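Local coordinates for protein beta-hexosaminidase (Neisseria gonorrhoeae, PDB 6JTJ) that probably cleaves terminal beta-1,4-linked N-acetylglucosamine from peptide-linked peptidoglycan fragments during cell-wall recycling, at residues 225-236 with 259-269. Sequence-based numbering, arbitrary orientation.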
loop_
_atom_site.group_PDB
_atom_site.type_symbol
_atom_site.label_atom_id
_atom_site.label_comp_id
_atom_site.label_asym_id
_atom_site.label_seq_id
_atom_site.Cartn_x
_atom_site.Cartn_y
_atom_site.Cartn_z
ATOM N N VAL C 225 3.010 8.012 -0.810
ATOM C CA VAL C 225 4.357 8.518 -0.773
ATOM C C VAL C 225 4.932 8.111 -2.132
ATOM O O VAL C 225 4.367 7.257 -2.793
ATOM C CB VAL C 225 5.100 7.836 0.374
ATOM C CG1 VAL C 225 6.597 7.959 0.253
ATOM C CG2 VAL C 225 4.565 8.310 1.724
ATOM N N LEU C 226 6.028 8.764 -2.534
ATOM C CA LEU C 226 6.794 8.487 -3.749
ATOM C C LEU C 226 8.235 8.079 -3.436
ATOM O O LEU C 226 9.124 8.890 -3.400
ATOM C CB LEU C 226 6.780 9.681 -4.713
ATOM C CG LEU C 226 7.691 9.582 -5.950
ATOM C CD1 LEU C 226 7.781 8.191 -6.519
ATOM C CD2 LEU C 226 7.461 10.584 -7.065
ATOM N N PRO C 227 8.422 6.798 -3.272
ATOM C CA PRO C 227 9.595 6.136 -2.729
ATOM C C PRO C 227 10.819 6.269 -3.615
ATOM O O PRO C 227 10.711 6.543 -4.809
ATOM C CB PRO C 227 9.161 4.665 -2.635
ATOM C CG PRO C 227 7.675 4.665 -2.818
ATOM C CD PRO C 227 7.415 5.826 -3.713
ATOM N N GLU C 228 11.982 6.038 -3.025
ATOM C CA GLU C 228 13.255 6.160 -3.721
ATOM C C GLU C 228 14.043 4.865 -3.650
ATOM O O GLU C 228 14.273 4.332 -2.565
ATOM C CB GLU C 228 14.057 7.287 -3.090
ATOM C CG GLU C 228 14.975 7.991 -4.050
ATOM C CD GLU C 228 15.682 9.159 -3.368
ATOM O OE1 GLU C 228 15.005 10.187 -3.148
ATOM O OE2 GLU C 228 16.888 9.034 -3.007
ATOM N N ASP C 229 14.457 4.358 -4.809
ATOM C CA ASP C 229 15.266 3.138 -4.907
ATOM C C ASP C 229 16.646 3.598 -5.334
ATOM O O ASP C 229 16.846 3.987 -6.467
ATOM C CB ASP C 229 14.644 2.173 -5.948
ATOM C CG ASP C 229 15.345 0.805 -6.027
ATOM O OD1 ASP C 229 16.562 0.714 -5.776
ATOM O OD2 ASP C 229 14.669 -0.200 -6.384
ATOM N N GLY C 230 17.605 3.516 -4.420
ATOM C CA GLY C 230 18.935 4.068 -4.638
ATOM C C GLY C 230 19.899 3.188 -5.412
ATOM O O GLY C 230 21.070 3.534 -5.546
ATOM N N ARG C 231 19.440 2.054 -5.924
ATOM C CA ARG C 231 20.350 1.103 -6.546
ATOM C C ARG C 231 20.755 1.506 -7.944
ATOM O O ARG C 231 20.137 2.362 -8.586
ATOM C CB ARG C 231 19.725 -0.284 -6.575
ATOM C CG ARG C 231 19.442 -0.860 -5.194
ATOM C CD ARG C 231 18.749 -2.213 -5.310
ATOM N NE ARG C 231 17.416 -2.070 -5.881
ATOM C CZ ARG C 231 16.708 -3.054 -6.423
ATOM N NH1 ARG C 231 17.172 -4.300 -6.464
ATOM N NH2 ARG C 231 15.511 -2.790 -6.919
ATOM N N SER C 232 21.803 0.854 -8.428
ATOM C CA SER C 232 22.337 1.121 -9.749
ATOM C C SER C 232 21.578 0.303 -10.768
ATOM O O SER C 232 20.973 -0.717 -10.441
ATOM C CB SER C 232 23.826 0.737 -9.804
ATOM O OG SER C 232 23.989 -0.674 -9.836
ATOM N N LEU C 233 21.668 0.724 -12.026
ATOM C CA LEU C 233 21.070 -0.016 -13.119
ATOM C C LEU C 233 21.572 -1.453 -13.195
ATOM O O LEU C 233 20.795 -2.378 -13.458
ATOM C CB LEU C 233 21.327 0.698 -14.449
ATOM C CG LEU C 233 20.660 0.073 -15.675
ATOM C CD1 LEU C 233 19.158 -0.022 -15.474
ATOM C CD2 LEU C 233 20.983 0.889 -16.915
ATOM N N ASP C 234 22.870 -1.652 -12.970
ATOM C CA ASP C 234 23.428 -3.007 -13.005
ATOM C C ASP C 234 22.761 -3.895 -11.960
ATOM O O ASP C 234 22.479 -5.057 -12.220
ATOM C CB ASP C 234 24.952 -2.991 -12.792
ATOM C CG ASP C 234 25.717 -2.525 -14.035
ATOM O OD1 ASP C 234 25.328 -2.871 -15.171
ATOM O OD2 ASP C 234 26.728 -1.817 -13.871
ATOM N N GLU C 235 22.543 -3.354 -10.770
ATOM C CA GLU C 235 21.881 -4.121 -9.718
ATOM C C GLU C 235 20.478 -4.525 -10.144
ATOM O O GLU C 235 20.074 -5.667 -9.947
ATOM C CB GLU C 235 21.839 -3.325 -8.418
ATOM C CG GLU C 235 23.186 -3.206 -7.732
ATOM C CD GLU C 235 23.115 -2.320 -6.510
ATOM O OE1 GLU C 235 23.017 -2.865 -5.393
ATOM O OE2 GLU C 235 23.136 -1.084 -6.669
ATOM N N LEU C 236 19.771 -3.610 -10.798
ATOM C CA LEU C 236 18.445 -3.924 -11.318
ATOM C C LEU C 236 18.479 -4.919 -12.478
ATOM O O LEU C 236 17.626 -5.815 -12.542
ATOM C CB LEU C 236 17.663 -2.659 -11.691
ATOM C CG LEU C 236 16.815 -2.095 -10.533
ATOM C CD1 LEU C 236 17.627 -1.222 -9.610
ATOM C CD2 LEU C 236 15.633 -1.292 -11.060
ATOM N N HIS C 259 5.596 3.912 -9.529
ATOM C CA HIS C 259 5.672 5.287 -9.066
ATOM C C HIS C 259 6.825 5.365 -8.075
ATOM O O HIS C 259 6.632 5.420 -6.857
ATOM C CB HIS C 259 4.341 5.700 -8.425
ATOM C CG HIS C 259 4.220 7.162 -8.164
ATOM N ND1 HIS C 259 4.598 8.148 -9.060
ATOM C CD2 HIS C 259 3.737 7.800 -7.078
ATOM C CE1 HIS C 259 4.367 9.331 -8.517
ATOM N NE2 HIS C 259 3.842 9.145 -7.318
ATOM N N VAL C 260 8.032 5.321 -8.614
ATOM C CA VAL C 260 9.238 5.184 -7.820
ATOM C C VAL C 260 10.346 5.911 -8.575
ATOM O O VAL C 260 10.436 5.792 -9.796
ATOM C CB VAL C 260 9.630 3.691 -7.666
ATOM C CG1 VAL C 260 11.011 3.545 -7.046
ATOM C CG2 VAL C 260 8.607 2.944 -6.826
ATOM N N VAL C 261 11.197 6.622 -7.842
ATOM C CA VAL C 261 12.359 7.283 -8.424
ATOM C C VAL C 261 13.584 6.428 -8.200
ATOM O O VAL C 261 13.793 5.908 -7.096
ATOM C CB VAL C 261 12.603 8.674 -7.800
ATOM C CG1 VAL C 261 13.747 9.373 -8.508
ATOM C CG2 VAL C 261 11.358 9.520 -7.901
ATOM N N TYR C 262 14.374 6.268 -9.254
ATOM C CA TYR C 262 15.603 5.504 -9.214
ATOM C C TYR C 262 16.728 6.496 -9.562
ATOM O O TYR C 262 17.166 6.550 -10.710
ATOM C CB TYR C 262 15.556 4.352 -10.231
ATOM C CG TYR C 262 14.352 3.433 -10.064
ATOM C CD1 TYR C 262 13.097 3.797 -10.526
ATOM C CD2 TYR C 262 14.481 2.188 -9.458
ATOM C CE1 TYR C 262 12.005 2.959 -10.376
ATOM C CE2 TYR C 262 13.386 1.357 -9.287
ATOM C CZ TYR C 262 12.151 1.745 -9.763
ATOM O OH TYR C 262 11.083 0.916 -9.596
ATOM N N PRO C 263 17.203 7.268 -8.566
ATOM C CA PRO C 263 18.085 8.422 -8.843
ATOM C C PRO C 263 19.362 8.127 -9.601
ATOM O O PRO C 263 19.819 8.971 -10.355
ATOM C CB PRO C 263 18.412 8.966 -7.459
ATOM C CG PRO C 263 17.289 8.500 -6.602
ATOM C CD PRO C 263 16.962 7.128 -7.120
ATOM N N GLN C 264 19.924 6.941 -9.461
ATOM C CA GLN C 264 21.112 6.613 -10.248
ATOM C C GLN C 264 20.838 6.507 -11.742
ATOM O O GLN C 264 21.777 6.486 -12.533
ATOM C CB GLN C 264 21.758 5.314 -9.756
ATOM C CG GLN C 264 22.463 5.458 -8.418
ATOM C CD GLN C 264 23.465 4.344 -8.194
ATOM O OE1 GLN C 264 24.283 4.048 -9.063
ATOM N NE2 GLN C 264 23.378 3.686 -7.045
ATOM N N VAL C 265 19.572 6.357 -12.130
ATOM C CA VAL C 265 19.223 6.259 -13.544
ATOM C C VAL C 265 18.542 7.538 -14.005
ATOM O O VAL C 265 18.762 7.974 -15.119
ATOM C CB VAL C 265 18.328 5.033 -13.824
ATOM C CG1 VAL C 265 17.870 4.997 -15.283
ATOM C CG2 VAL C 265 19.064 3.742 -13.487
ATOM N N ASP C 266 17.659 8.089 -13.180
ATOM C CA ASP C 266 16.919 9.281 -13.556
ATOM C C ASP C 266 16.275 9.877 -12.325
ATOM O O ASP C 266 15.896 9.164 -11.389
ATOM C CB ASP C 266 15.832 8.960 -14.616
ATOM C CG ASP C 266 15.271 10.207 -15.289
ATOM O OD1 ASP C 266 15.634 11.327 -14.901
ATOM O OD2 ASP C 266 14.451 10.085 -16.215
ATOM N N THR C 267 16.161 11.199 -12.331
ATOM C CA THR C 267 15.583 11.933 -11.210
ATOM C C THR C 267 14.066 11.884 -11.244
ATOM O O THR C 267 13.408 12.256 -10.285
ATOM C CB THR C 267 16.003 13.410 -11.250
ATOM O OG1 THR C 267 15.639 13.941 -12.526
ATOM C CG2 THR C 267 17.503 13.531 -11.054
ATOM N N LYS C 268 13.512 11.459 -12.370
ATOM C CA LYS C 268 12.068 11.368 -12.514
ATOM C C LYS C 268 11.552 9.971 -12.201
ATOM O O LYS C 268 12.236 8.987 -12.473
ATOM C CB LYS C 268 11.674 11.733 -13.933
ATOM C CG LYS C 268 11.959 13.189 -14.255
ATOM C CD LYS C 268 11.738 13.478 -15.721
ATOM C CE LYS C 268 11.884 14.976 -15.969
ATOM N NZ LYS C 268 11.508 15.415 -17.343
ATOM N N PRO C 269 10.332 9.883 -11.635
ATOM C CA PRO C 269 9.698 8.571 -11.481
ATOM C C PRO C 269 9.627 7.851 -12.826
ATOM O O PRO C 269 9.476 8.496 -13.862
ATOM C CB PRO C 269 8.283 8.893 -10.992
ATOM C CG PRO C 269 8.309 10.322 -10.577
ATOM C CD PRO C 269 9.415 10.987 -11.328
HETATM O O HOH W 1 18.663 4.609 -8.220
#
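As modelled, L226 CD1 lies over one face of the H259 imidazole, 3.9 Å from the ring centroid, a CH-pi contact at the end of the pair nearer the active site; L226 is poorly ordered, so its exact placement is uncertain. The nearest side-chain atoms of H259 and D294, the predicted nucleophile, are about 3 Å apart. V260 turns CG1 to the D229 CB methylene. At V261 the backbones form a single bridge with E228: V261 N donates to P227 O (3.1 Å), and V261 O accepts from D229 N (2.8 Å, N-H...O 173°). This isolated parallel bridge joins two loops of the family 3 (beta/alpha)8-type barrel domain, which follow the neighbouring parallel strands 208-212 and 254-257. Y262 has its ring beside the D229 carboxylate, the planes 35° apart, while L236 CD2 lies 3.9 Å from Y262 CE2; the Y262 OH hydrogen-bonds to G214 O. R231 holds D229 flat, NE and NH2 each taking the syn lone pair of one oxygen. P263 packs its CG on E228 CG (3.5 Å). Q264 NE2 reaches G230 O at 2.8 Å in a bent bond (146°), and a water links Q264 N to D229 O and R231 O. V265 CG2 meets L233 CB, on the helix N-capped by S232, and P269 CG touches L226 CD2.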